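Local coordinates for protein chemotactic transducer PctC (PDB 5LTV) that senses amino acids and gamma-amino-butanoic acid through its ligand-binding Cache domain and probably passes the signal on to the chemotaxis machinery, at residues 134-139 / 148-153; 91-96 / 166-171; 47-52 / 241-246. All coordinates share one frame; numbering follows the deposited sequence. Where two conformers were deposited one is given.

The long N-terminal helix 34-68 contributes the first segment, 47-52, which meets 241-246 close to the C terminus; interaction 3 therefore closes the widest loop, and the other two contacts lie inside it. Next in the chain, 91-96 pairs with 166-171 in interaction 2, and within that loop interaction 1 closes the hairpin of 134-139 and 148-153, so the three nest without crossing. Interactions 1 and 2 belong to one antiparallel sheet, where strands 147-157 and 160-170 are neighbours and Met151 N probably bonds to Gly167 O. Interaction 3 ties the helix to the end of strand 237-242, part of a second antiparallel sheet, and its Trp52 packs on Met169 of interaction 2.

Interaction 1: residues 134-139 / 148-153; sequences IVTEPF and ILAMSL
Ile148 reaches over one face of the Phe139 ring, its CG1 lying 4.2 Å from the ring centroid in a CH-pi contact, while its CD1, on the same side of the ring, meets Phe139 CE2. The Phe139 CG sits between its own backbone N and carbonyl carbon (chi1 60°), a rotation that brings the ring back over the partner strand until CE1 is 4.0 Å from the CB of Ala150. On the other side of the sheet, the side chains of Val135 and Leu149 cross obliquely, CG2 against CD1, and Val135 CG2 also touches Met151 CG. These residues form a beta hairpin at one border of the ligand-binding one of the two antiparallel sheets of the Cache domain, and its outer strand is broken: the ladder at Ile134 and Val135 is offset by one residue from that at Phe139. Thr136 spans the break. Its N donates to Ala150 O, and its OG1 stands in for a backbone carbonyl, accepting a nearly straight bond (175°) from Ala150 N at 3.1 Å. The same hydroxyl donates to Glu137 O, approaching from above the carbonyl plane. Paired bonds close both ends, Phe139 with Ile148 and Ile134 with Ser152. Phe139 also lines the gamma-amino-butanoic acid pocket, and Ser152 OG, touching Ile134 CG1, is hydrogen-bonded to Trp123 O.

Interaction 2: residues 91-96 / 166-171; sequences FASVYL and AGDMKL. With ABU (gamma-amino-butanoic acid), chain H.
The amine end of the gamma-amino-butanoic acid pocket is built on this antiparallel strand pair of the Cache domain, where Ser93, Tyr95, Ala166 and Asp168 share one face. Asp168 OD2 takes a hydrogen bond from the ligand N at 2.8 Å and another from Tyr95 OH, also at 2.8 Å, which comes to the anti side of the oxygen and 32° out of the carboxylate plane. Its other oxygen, OD1, accepts the Ser93 hydroxyl on the syn side, 28° out of the carboxylate plane, OG to OD1 3.1 Å, plus a weak bond from Ser93 N. Held through both oxygens, the carboxylate probably has little freedom to turn, and its negative charge probably favours the ligand's ammonium group. Tyr95 CG lies between its backbone N and carbonyl carbon (chi1 40°), which swings the ring across the partner strand: the ligand CB rests over one face, Ala166 O lies off-centre over the other, and CE2 packs 3.5 Å from Ala166 CB. Reciprocal backbone bonds join Tyr95 and Ala166, while Asp168 N donates to Ser93 O. On the reverse face, the ring of Phe91 lies beside Gly167 CA and its CE1 meets Met169 CE. Phe91 also packs on Arg56, Leu59 and Val60 of helix 34-68, whereas strand 147-157 borders 160-170 on its other side, and Val94 bonds through its backbone to Arg107 of strand 104-107.

Interaction 3: residues 47-52 / 241-246; sequences SNIQSW and TPVKGL. With SO4 (sulfate ion), chain J.
An extended Gln50, with CG anti to its backbone N (chi1 163°) and the chain straight beyond it, lays its side chain against the backbone of Lys244. Val243 likewise sets CG1 anti to its own N (chi1 -173°), where it meets Gln50 and Ile49. The contact joins the long N-terminal helix 34-68 of the Cache domain to the chain at the end of strand 237-242, which belongs to the second antiparallel sheet. At its apolar part, Val243 CG1 lies 4.0 Å from Gln50 CB and 4.1 Å from Ile49 CG2. Val243 also rests on Val253 of strand 251-256, and Ile49 on Ile177 of helix 171-178, so the small patch runs on into both elements. Farther along Gln50, CG and CD each come to 3.2 Å from Lys244 O, and OE1 approaches Lys244 CB. No direct hydrogen bond links the segments; water does so instead. One molecule donates to Gln50 OE1 at 2.8 Å and accepts from Lys244 N, bridging the amide to the backbone. A second accepts from Gln50 NE2 and, weakly, from Lys244 NZ, while NE2 also bonds to Glu54 OE2 one helical turn on. Engagement of both OE1 and NE2 probably sets which way round the amide lies. Beyond this contact, the helix presents Trp52 to a sulfate ion, probably from the crystallisation liquor and also held by Arg56: Trp52 NE1 donates to sulfate O1 at 3.1 Å, nearly straight at 168°.

Interaction 1: residues 134-139 / 148-153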
ATOM      1  N   ILE A 134      -7.806   4.693  -1.640  1.00 28.37           N
ATOM      2  CA  ILE A 134      -7.718   3.315  -1.184  1.00 28.41           C
ATOM      3  C   ILE A 134      -6.250   2.966  -1.022  1.00 31.27           C
ATOM      4  O   ILE A 134      -5.364   3.622  -1.583  1.00 31.41           O
ATOM      5  CB  ILE A 134      -8.357   2.322  -2.157  1.00 30.17           C
ATOM      6  CG1 ILE A 134      -7.525   2.308  -3.441  1.00 31.69           C
ATOM      7  CG2 ILE A 134      -9.845   2.617  -2.340  1.00 27.59           C
ATOM      8  CD1 ILE A 134      -7.706   1.071  -4.328  1.00 33.29           C
ATOM      9  N   VAL A 135      -5.996   1.916  -0.249  1.00 30.41           N
ATOM     10  CA  VAL A 135      -4.698   1.273  -0.205  1.00 31.21           C
ATOM     11  C   VAL A 135      -4.937  -0.158  -0.651  1.00 34.21           C
ATOM     12  O   VAL A 135      -5.874  -0.812  -0.181  1.00 37.39           O
ATOM     13  CB  VAL A 135      -4.035   1.360   1.183  1.00 35.93           C
ATOM     14  CG1 VAL A 135      -4.860   0.681   2.228  1.00 39.61           C
ATOM     15  CG2 VAL A 135      -2.637   0.765   1.148  1.00 35.44           C
ATOM     16  N   THR A 136      -4.185  -0.587  -1.649  1.00 28.65           N
ATOM     17  CA  THR A 136      -4.381  -1.879  -2.271  1.00 29.26           C
ATOM     18  C   THR A 136      -3.616  -2.956  -1.507  1.00 33.47           C
ATOM     19  O   THR A 136      -2.659  -2.684  -0.767  1.00 32.19           O
ATOM     20  CB  THR A 136      -3.888  -1.849  -3.727  1.00 26.04           C
ATOM     21  OG1 THR A 136      -2.465  -1.958  -3.700  1.00 25.57           O
ATOM     22  CG2 THR A 136      -4.294  -0.551  -4.447  1.00 23.45           C
ATOM     23  N   GLU A 137      -4.040  -4.197  -1.712  1.00 34.17           N
ATOM     24  CA  GLU A 137      -3.203  -5.323  -1.335  1.00 35.29           C
ATOM     25  C   GLU A 137      -2.039  -5.438  -2.331  1.00 35.89           C
ATOM     26  O   GLU A 137      -2.048  -4.809  -3.399  1.00 34.59           O
ATOM     27  CB  GLU A 137      -4.050  -6.601  -1.276  1.00 37.37           C
ATOM     28  CG  GLU A 137      -5.057  -6.603  -0.098  1.00 44.17           C
ATOM     29  CD  GLU A 137      -5.929  -7.881   0.006  1.00 47.25           C
ATOM     30  OE1 GLU A 137      -6.004  -8.657  -0.966  1.00 45.68           O
ATOM     31  OE2 GLU A 137      -6.554  -8.099   1.077  1.00 49.68           O
ATOM     32  N   PRO A 138      -1.003  -6.201  -1.997  1.00 31.71           N
ATOM     33  CA  PRO A 138       0.129  -6.332  -2.934  1.00 27.53           C
ATOM     34  C   PRO A 138      -0.319  -6.838  -4.300  1.00 29.25           C
ATOM     35  O   PRO A 138      -1.268  -7.619  -4.434  1.00 28.22           O
ATOM     36  CB  PRO A 138       1.061  -7.335  -2.236  1.00 30.22           C
ATOM     37  CG  PRO A 138       0.776  -7.105  -0.727  1.00 30.09           C
ATOM     38  CD  PRO A 138      -0.740  -6.858  -0.700  1.00 32.26           C
ATOM     39  N   PHE A 139       0.333  -6.317  -5.331  1.00 27.79           N
ATOM     40  CA  PHE A 139       0.218  -6.861  -6.666  1.00 27.18           C
ATOM     41  C   PHE A 139       1.596  -6.739  -7.295  1.00 28.67           C
ATOM     42  O   PHE A 139       2.568  -6.339  -6.633  1.00 27.88           O
ATOM     43  CB  PHE A 139      -0.908  -6.178  -7.469  1.00 25.59           C
ATOM     44  CG  PHE A 139      -0.730  -4.691  -7.653  1.00 29.54           C
ATOM     45  CD1 PHE A 139      -1.143  -3.785  -6.649  1.00 21.59           C
ATOM     46  CD2 PHE A 139      -0.181  -4.193  -8.841  1.00 21.53           C
ATOM     47  CE1 PHE A 139      -0.985  -2.423  -6.815  1.00 28.48           C
ATOM     48  CE2 PHE A 139      -0.059  -2.836  -9.034  1.00 22.66           C
ATOM     49  CZ  PHE A 139      -0.451  -1.931  -8.028  1.00 21.47           C
ATOM     50  N   ILE A 148       4.544  -4.813  -5.322  1.00 28.21           N
ATOM     51  CA  ILE A 148       4.270  -3.472  -4.806  1.00 27.15           C
ATOM     52  C   ILE A 148       2.863  -3.380  -4.216  1.00 31.36           C
ATOM     53  O   ILE A 148       2.023  -4.279  -4.343  1.00 28.80           O
ATOM     54  CB  ILE A 148       4.435  -2.400  -5.898  1.00 27.72           C
ATOM     55  CG1 ILE A 148       3.419  -2.640  -7.024  1.00 31.23           C
ATOM     56  CG2 ILE A 148       5.893  -2.387  -6.422  1.00 21.18           C
ATOM     57  CD1 ILE A 148       3.303  -1.491  -8.050  1.00 29.67           C
ATOM     58  N   LEU A 149       2.609  -2.262  -3.555  1.00 30.56           N
ATOM     59  CA  LEU A 149       1.245  -1.877  -3.254  1.00 27.87           C
ATOM     60  C   LEU A 149       1.121  -0.392  -3.582  1.00 27.09           C
ATOM     61  O   LEU A 149       2.118   0.341  -3.632  1.00 23.89           O
ATOM     62  CB  LEU A 149       0.846  -2.219  -1.785  1.00 30.04           C
ATOM     63  CG  LEU A 149       1.424  -1.566  -0.533  1.00 31.22           C
ATOM     64  CD1 LEU A 149       0.854  -0.203  -0.432  1.00 33.35           C
ATOM     65  CD2 LEU A 149       1.116  -2.331   0.750  1.00 32.56           C
ATOM     66  N   ALA A 150      -0.105   0.038  -3.847  1.00 24.33           N
ATOM     67  CA  ALA A 150      -0.339   1.403  -4.279  1.00 27.19           C
ATOM     68  C   ALA A 150      -1.361   2.075  -3.371  1.00 27.67           C
ATOM     69  O   ALA A 150      -2.192   1.424  -2.741  1.00 24.72           O
ATOM     70  CB  ALA A 150      -0.814   1.449  -5.734  1.00 26.47           C
ATOM     71  N   MET A 151      -1.287   3.392  -3.321  1.00 29.22           N
ATOM     72  CA  MET A 151      -2.328   4.233  -2.775  1.00 24.08           C
ATOM     73  C   MET A 151      -2.859   5.079  -3.907  1.00 25.21           C
ATOM     74  O   MET A 151      -2.072   5.726  -4.606  1.00 27.10           O
ATOM     75  CB  MET A 151      -1.754   5.103  -1.681  1.00 24.85           C
ATOM     76  CG  MET A 151      -1.468   4.344  -0.439  1.00 26.50           C
ATOM     77  SD  MET A 151      -0.244   5.236   0.563  1.00 32.81           S
ATOM     78  CE  MET A 151      -0.074   4.103   1.980  1.00 29.46           C
ATOM     79  N   SER A 152      -4.181   5.058  -4.123  1.00 24.77           N
ATOM     80  CA  SER A 152      -4.751   5.683  -5.325  1.00 27.84           C
ATOM     81  C   SER A 152      -6.084   6.359  -5.005  1.00 29.31           C
ATOM     82  O   SER A 152      -6.784   5.982  -4.054  1.00 22.82           O
ATOM     83  CB  SER A 152      -4.952   4.664  -6.483  1.00 24.45           C
ATOM     84  OG  SER A 152      -5.862   3.594  -6.126  1.00 26.64           O
ATOM     85  N   LEU A 153      -6.416   7.379  -5.799  1.00 26.51           N
ATOM     86  CA  LEU A 153      -7.672   8.082  -5.602  1.00 28.13           C
ATOM     87  C   LEU A 153      -8.043   8.841  -6.870  1.00 28.41           C
ATOM     88  O   LEU A 153      -7.157   9.292  -7.606  1.00 27.03           O
ATOM     89  CB  LEU A 153      -7.612   9.040  -4.397  1.00 34.13           C
ATOM     90  CG  LEU A 153      -6.510  10.044  -4.020  1.00 34.02           C
ATOM     91  CD1 LEU A 153      -5.470  10.341  -5.081  1.00 32.39           C
ATOM     92  CD2 LEU A 153      -7.166  11.334  -3.532  1.00 29.87           C
TER

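Interaction 2: residues 91-96 / 166-171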
ATOM      1  N   PHE A  91       8.369   7.546  -3.020  1.00 25.91           N
ATOM      2  CA  PHE A  91       7.657   6.466  -3.683  1.00 25.30           C
ATOM      3  C   PHE A  91       8.613   5.760  -4.628  1.00 27.55           C
ATOM      4  O   PHE A  91       9.653   6.308  -5.010  1.00 24.95           O
ATOM      5  CB  PHE A  91       6.417   6.974  -4.449  1.00 23.87           C
ATOM      6  CG  PHE A  91       5.335   7.557  -3.532  1.00 25.13           C
ATOM      7  CD1 PHE A  91       4.370   6.741  -2.947  1.00 18.38           C
ATOM      8  CD2 PHE A  91       5.327   8.906  -3.232  1.00 25.85           C
ATOM      9  CE1 PHE A  91       3.416   7.279  -2.050  1.00 21.00           C
ATOM     10  CE2 PHE A  91       4.376   9.444  -2.351  1.00 23.67           C
ATOM     11  CZ  PHE A  91       3.424   8.623  -1.763  1.00 19.85           C
ATOM     12  N   ALA A  92       8.275   4.509  -4.960  1.00 24.61           N
ATOM     13  CA  ALA A  92       8.881   3.893  -6.121  1.00 22.86           C
ATOM     14  C   ALA A  92       8.489   4.669  -7.375  1.00 24.44           C
ATOM     15  O   ALA A  92       9.320   4.951  -8.236  1.00 23.95           O
ATOM     16  CB  ALA A  92       8.457   2.429  -6.222  1.00 20.50           C
ATOM     17  N   SER A  93       7.222   5.045  -7.477  1.00 20.57           N
ATOM     18  CA  SER A  93       6.796   5.934  -8.542  1.00 23.31           C
ATOM     19  C   SER A  93       5.430   6.487  -8.179  1.00 26.96           C
ATOM     20  O   SER A  93       4.695   5.915  -7.351  1.00 22.47           O
ATOM     21  CB  SER A  93       6.742   5.234  -9.896  1.00 21.29           C
ATOM     22  OG  SER A  93       5.857   4.125  -9.809  1.00 23.26           O
ATOM     23  N   VAL A  94       5.119   7.620  -8.819  1.00 24.41           N
ATOM     24  CA  VAL A  94       3.818   8.264  -8.767  1.00 22.80           C
ATOM     25  C   VAL A  94       3.336   8.388 -10.201  1.00 25.42           C
ATOM     26  O   VAL A  94       4.135   8.384 -11.153  1.00 22.05           O
ATOM     27  CB  VAL A  94       3.854   9.649  -8.069  1.00 23.90           C
ATOM     28  CG1 VAL A  94       4.218   9.497  -6.625  1.00 18.67           C
ATOM     29  CG2 VAL A  94       4.858  10.591  -8.772  1.00 23.52           C
ATOM     30  N   TYR A  95       2.008   8.486 -10.356  1.00 25.19           N
ATOM     31  CA  TYR A  95       1.465   8.397 -11.703  1.00 27.82           C
ATOM     32  C   TYR A  95       0.003   8.810 -11.740  1.00 27.06           C
ATOM     33  O   TYR A  95      -0.711   8.778 -10.734  1.00 26.55           O
ATOM     34  CB  TYR A  95       1.627   7.003 -12.313  1.00 27.68           C
ATOM     35  CG  TYR A  95       1.407   5.798 -11.423  1.00 28.40           C
ATOM     36  CD1 TYR A  95       2.461   5.255 -10.685  1.00 30.15           C
ATOM     37  CD2 TYR A  95       0.165   5.131 -11.389  1.00 25.29           C
ATOM     38  CE1 TYR A  95       2.275   4.102  -9.884  1.00 30.04           C
ATOM     39  CE2 TYR A  95      -0.023   3.969 -10.611  1.00 20.00           C
ATOM     40  CZ  TYR A  95       1.035   3.464  -9.864  1.00 28.08           C
ATOM     41  OH  TYR A  95       0.885   2.331  -9.087  1.00 28.73           O
ATOM     42  N   LEU A  96      -0.414   9.204 -12.940  1.00 25.53           N
ATOM     43  CA  LEU A  96      -1.781   9.586 -13.259  1.00 23.73           C
ATOM     44  C   LEU A  96      -2.218   8.772 -14.463  1.00 26.18           C
ATOM     45  O   LEU A  96      -1.613   8.875 -15.535  1.00 25.71           O
ATOM     46  CB  LEU A  96      -1.887  11.084 -13.572  1.00 20.25           C
ATOM     47  CG  LEU A  96      -3.266  11.561 -14.089  1.00 27.72           C
ATOM     48  CD1 LEU A  96      -4.304  11.630 -12.956  1.00 20.38           C
ATOM     49  CD2 LEU A  96      -3.127  12.939 -14.737  1.00 26.92           C
ATOM     50  N   ALA A 166      -1.945   7.963  -8.281  1.00 26.73           N
ATOM     51  CA  ALA A 166      -1.440   6.964  -7.341  1.00 28.27           C
ATOM     52  C   ALA A 166       0.046   7.174  -7.045  1.00 29.94           C
ATOM     53  O   ALA A 166       0.762   7.826  -7.797  1.00 28.19           O
ATOM     54  CB  ALA A 166      -1.619   5.537  -7.862  1.00 25.71           C
ATOM     55  N   GLY A 167       0.481   6.602  -5.922  1.00 27.82           N
ATOM     56  CA  GLY A 167       1.884   6.253  -5.733  1.00 24.86           C
ATOM     57  C   GLY A 167       2.023   4.828  -5.252  1.00 23.46           C
ATOM     58  O   GLY A 167       1.191   4.334  -4.500  1.00 25.25           O
ATOM     59  N   ASP A 168       3.079   4.159  -5.691  1.00 26.58           N
ATOM     60  CA  ASP A 168       3.283   2.816  -5.185  1.00 27.37           C
ATOM     61  C   ASP A 168       4.635   2.708  -4.468  1.00 29.41           C
ATOM     62  O   ASP A 168       5.522   3.557  -4.624  1.00 27.64           O
ATOM     63  CB  ASP A 168       3.147   1.767  -6.288  1.00 28.54           C
ATOM     64  CG  ASP A 168       4.074   2.029  -7.471  1.00 33.34           C
ATOM     65  OD1 ASP A 168       5.221   2.485  -7.261  1.00 33.31           O
ATOM     66  OD2 ASP A 168       3.643   1.789  -8.623  1.00 34.65           O
ATOM     67  N   MET A 169       4.769   1.643  -3.674  1.00 27.43           N
ATOM     68  CA  MET A 169       5.971   1.370  -2.916  1.00 31.86           C
ATOM     69  C   MET A 169       6.271  -0.126  -2.900  1.00 27.68           C
ATOM     70  O   MET A 169       5.360  -0.949  -2.858  1.00 28.26           O
ATOM     71  CB  MET A 169       5.827   1.932  -1.495  1.00 32.03           C
ATOM     72  CG  MET A 169       4.569   1.576  -0.848  1.00 36.87           C
ATOM     73  SD  MET A 169       3.847   3.019  -0.038  1.00 41.02           S
ATOM     74  CE  MET A 169       2.467   3.373  -1.139  1.00 38.03           C
ATOM     75  N   LYS A 170       7.558  -0.455  -2.960  0.57 28.62           N
ATOM     76  CA  LYS A 170       8.001  -1.844  -2.891  0.57 30.37           C
ATOM     77  C   LYS A 170       7.666  -2.472  -1.545  0.57 31.23           C
ATOM     78  O   LYS A 170       7.782  -1.838  -0.489  0.57 32.07           O
ATOM     79  CB  LYS A 170       9.508  -1.930  -3.136  0.57 31.43           C
ATOM     80  CG  LYS A 170       9.914  -1.588  -4.561  0.57 34.48           C
ATOM     81  CD  LYS A 170      11.406  -1.295  -4.675  0.57 35.31           C
ATOM     82  CE  LYS A 170      12.216  -2.351  -3.977  0.57 37.72           C
ATOM     83  NZ  LYS A 170      13.654  -1.940  -3.849  0.57 39.47           N
ATOM     84  N   LEU A 171       7.246  -3.738  -1.593  1.00 32.78           N
ATOM     85  CA  LEU A 171       6.942  -4.464  -0.369  1.00 35.98           C
ATOM     86  C   LEU A 171       8.160  -4.609   0.536  1.00 38.00           C
ATOM     87  O   LEU A 171       8.011  -4.604   1.761  1.00 36.40           O
ATOM     88  CB  LEU A 171       6.392  -5.858  -0.697  1.00 37.05           C
ATOM     89  CG  LEU A 171       5.051  -6.019  -1.390  1.00 39.14           C
ATOM     90  CD1 LEU A 171       4.574  -7.439  -1.074  1.00 37.97           C
ATOM     91  CD2 LEU A 171       4.014  -4.960  -0.970  1.00 39.26           C
TER
HETATM   92  N   ABU H 301       4.419   1.836 -11.319  1.00 24.73           N
HETATM   93  CD  ABU H 301       3.635   0.602 -11.600  1.00 30.77           C
HETATM   94  CB  ABU H 301       2.595   0.809 -12.669  1.00 34.52           C
HETATM   95  CG  ABU H 301       1.203   0.364 -12.252  1.00 34.34           C
HETATM   96  C   ABU H 301       0.637  -0.970 -12.708  1.00 34.99           C
HETATM   97  O   ABU H 301       1.207  -2.023 -12.325  1.00 31.59           O
HETATM   98  OXT ABU H 301      -0.425  -0.957 -13.391  1.00 35.06           O

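Interaction 3: residues 47-52 / 241-246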
ATOM      1  N   SER A  47       1.624   1.181  15.387  1.00 36.59           N
ATOM      2  CA  SER A  47       1.537   2.624  15.257  1.00 38.21           C
ATOM      3  C   SER A  47       2.703   3.166  14.432  1.00 37.08           C
ATOM      4  O   SER A  47       2.571   4.230  13.819  1.00 37.56           O
ATOM      5  CB  SER A  47       1.444   3.276  16.645  1.00 35.90           C
ATOM      6  OG  SER A  47       2.583   2.951  17.428  1.00 40.54           O
ATOM      7  N   ASN A  48       3.813   2.424  14.346  1.00 35.38           N
ATOM      8  CA  ASN A  48       4.909   2.842  13.477  1.00 34.97           C
ATOM      9  C   ASN A  48       4.543   2.671  12.001  1.00 33.45           C
ATOM     10  O   ASN A  48       4.621   3.619  11.211  1.00 36.08           O
ATOM     11  CB  ASN A  48       6.177   2.057  13.794  1.00 35.20           C
ATOM     12  CG  ASN A  48       7.410   2.672  13.140  1.00 38.07           C
ATOM     13  OD1 ASN A  48       7.589   3.886  13.159  1.00 42.63           O
ATOM     14  ND2 ASN A  48       8.226   1.857  12.536  1.00 34.84           N
ATOM     15  N   ILE A  49       4.136   1.471  11.605  1.00 30.46           N
ATOM     16  CA  ILE A  49       3.724   1.292  10.221  1.00 29.55           C
ATOM     17  C   ILE A  49       2.522   2.179   9.901  1.00 29.71           C
ATOM     18  O   ILE A  49       2.403   2.680   8.777  1.00 32.71           O
ATOM     19  CB  ILE A  49       3.496  -0.216   9.938  1.00 31.87           C
ATOM     20  CG1 ILE A  49       3.604  -0.496   8.457  1.00 33.74           C
ATOM     21  CG2 ILE A  49       2.186  -0.691  10.410  1.00 36.04           C
ATOM     22  CD1 ILE A  49       5.022  -0.367   7.969  1.00 37.64           C
ATOM     23  N   GLN A  50       1.653   2.466  10.888  1.00 30.32           N
ATOM     24  CA  GLN A  50       0.533   3.398  10.653  1.00 29.78           C
ATOM     25  C   GLN A  50       1.032   4.790  10.283  1.00 31.96           C
ATOM     26  O   GLN A  50       0.593   5.382   9.279  1.00 36.05           O
ATOM     27  CB  GLN A  50      -0.357   3.500  11.881  1.00 31.67           C
ATOM     28  CG  GLN A  50      -1.290   4.731  11.860  1.00 34.23           C
ATOM     29  CD  GLN A  50      -2.113   4.870  13.155  1.00 39.64           C
ATOM     30  OE1 GLN A  50      -1.912   4.122  14.117  1.00 37.98           O
ATOM     31  NE2 GLN A  50      -3.056   5.806  13.167  1.00 38.38           N
ATOM     32  N   SER A  51       1.938   5.340  11.098  1.00 32.34           N
ATOM     33  CA  SER A  51       2.488   6.662  10.798  1.00 32.53           C
ATOM     34  C   SER A  51       3.180   6.680   9.444  1.00 30.64           C
ATOM     35  O   SER A  51       3.024   7.630   8.664  1.00 30.57           O
ATOM     36  CB  SER A  51       3.478   7.099  11.883  1.00 32.20           C
ATOM     37  OG  SER A  51       2.812   7.547  13.017  1.00 31.92           O
ATOM     38  N   TRP A  52       3.961   5.642   9.150  1.00 29.23           N
ATOM     39  CA  TRP A  52       4.679   5.613   7.885  1.00 26.92           C
ATOM     40  C   TRP A  52       3.716   5.611   6.706  1.00 27.69           C
ATOM     41  O   TRP A  52       3.850   6.431   5.795  1.00 26.30           O
ATOM     42  CB  TRP A  52       5.594   4.400   7.836  1.00 27.92           C
ATOM     43  CG  TRP A  52       6.663   4.464   6.762  1.00 24.74           C
ATOM     44  CD1 TRP A  52       7.951   4.842   6.931  1.00 23.25           C
ATOM     45  CD2 TRP A  52       6.532   4.077   5.388  1.00 25.55           C
ATOM     46  NE1 TRP A  52       8.641   4.741   5.744  1.00 29.10           N
ATOM     47  CE2 TRP A  52       7.793   4.270   4.777  1.00 25.99           C
ATOM     48  CE3 TRP A  52       5.469   3.597   4.608  1.00 25.71           C
ATOM     49  CZ2 TRP A  52       8.023   4.007   3.416  1.00 21.80           C
ATOM     50  CZ3 TRP A  52       5.696   3.348   3.261  1.00 27.95           C
ATOM     51  CH2 TRP A  52       6.977   3.533   2.675  1.00 24.58           C
ATOM     52  N   THR A 241      -2.125  -7.487  16.344  1.00 52.40           N
ATOM     53  CA  THR A 241      -2.414  -6.102  16.705  1.00 49.16           C
ATOM     54  C   THR A 241      -2.932  -5.362  15.481  1.00 48.01           C
ATOM     55  O   THR A 241      -2.219  -5.287  14.460  1.00 47.73           O
ATOM     56  CB  THR A 241      -1.170  -5.399  17.226  1.00 50.84           C
ATOM     57  OG1 THR A 241      -0.604  -6.177  18.302  1.00 52.96           O
ATOM     58  CG2 THR A 241      -1.531  -3.975  17.679  1.00 50.11           C
ATOM     59  N   PRO A 242      -4.126  -4.788  15.534  1.00 48.46           N
ATOM     60  CA  PRO A 242      -4.642  -4.061  14.370  1.00 46.96           C
ATOM     61  C   PRO A 242      -3.841  -2.805  14.071  1.00 42.74           C
ATOM     62  O   PRO A 242      -3.296  -2.153  14.961  1.00 42.11           O
ATOM     63  CB  PRO A 242      -6.087  -3.721  14.768  1.00 48.62           C
ATOM     64  CG  PRO A 242      -6.130  -3.836  16.253  1.00 49.41           C
ATOM     65  CD  PRO A 242      -5.112  -4.872  16.630  1.00 48.51           C
ATOM     66  N   VAL A 243      -3.746  -2.493  12.784  1.00 44.03           N
ATOM     67  CA  VAL A 243      -3.203  -1.216  12.340  1.00 41.45           C
ATOM     68  C   VAL A 243      -4.352  -0.233  12.222  1.00 45.79           C
ATOM     69  O   VAL A 243      -5.321  -0.472  11.490  1.00 49.66           O
ATOM     70  CB  VAL A 243      -2.462  -1.341  11.006  1.00 35.39           C
ATOM     71  CG1 VAL A 243      -1.798  -0.015  10.712  1.00 34.93           C
ATOM     72  CG2 VAL A 243      -1.436  -2.462  11.074  1.00 34.98           C
ATOM     73  N   LYS A 244      -4.256   0.866  12.962  0.52 45.20           N
ATOM     74  CA  LYS A 244      -5.275   1.895  12.930  0.52 44.76           C
ATOM     75  C   LYS A 244      -5.015   2.840  11.763  0.52 43.91           C
ATOM     76  O   LYS A 244      -3.893   2.940  11.253  0.52 43.38           O
ATOM     77  CB  LYS A 244      -5.284   2.679  14.243  0.52 45.84           C
ATOM     78  CG  LYS A 244      -5.372   1.830  15.524  0.52 47.14           C
ATOM     79  CD  LYS A 244      -5.317   2.715  16.781  0.52 47.46           C
ATOM     80  CE  LYS A 244      -6.604   3.522  16.945  0.52 49.31           C
ATOM     81  NZ  LYS A 244      -6.378   4.879  17.546  0.52 48.93           N
ATOM     82  N   GLY A 245      -6.075   3.527  11.333  1.00 43.59           N
ATOM     83  CA  GLY A 245      -5.972   4.604  10.371  1.00 43.35           C
ATOM     84  C   GLY A 245      -5.949   4.210   8.909  1.00 46.46           C
ATOM     85  O   GLY A 245      -5.809   5.096   8.058  1.00 51.31           O
ATOM     86  N   LEU A 246      -6.086   2.928   8.581  1.00 43.28           N
ATOM     87  CA  LEU A 246      -5.963   2.577   7.170  1.00 40.35           C
ATOM     88  C   LEU A 246      -7.321   2.529   6.504  1.00 45.83           C
ATOM     89  O   LEU A 246      -8.234   1.886   7.028  1.00 47.34           O
ATOM     90  CB  LEU A 246      -5.271   1.239   6.997  1.00 37.29           C
ATOM     91  CG  LEU A 246      -3.931   1.101   7.745  1.00 36.00           C
ATOM     92  CD1 LEU A 246      -3.257  -0.216   7.423  1.00 30.41           C
ATOM     93  CD2 LEU A 246      -3.053   2.309   7.480  1.00 36.58           C
TER
HETATM   94  S   SO4 J 303      11.608   6.887   4.599  1.00 67.22           S
HETATM   95  O1  SO4 J 303      11.498   5.445   4.924  1.00 67.07           O
HETATM   96  O2  SO4 J 303      12.725   7.506   5.317  1.00 66.70           O
HETATM   97  O3  SO4 J 303      10.386   7.586   5.022  1.00 67.08           O
HETATM   98  O4  SO4 J 303      11.829   7.094   3.169  1.00 65.26           O
HETATM   99  O   HOH W   1      -2.025   1.339  14.622  1.00 38.72           O
HETATM  100  O   HOH W   2      -4.634   7.094  15.583  1.00 58.14           O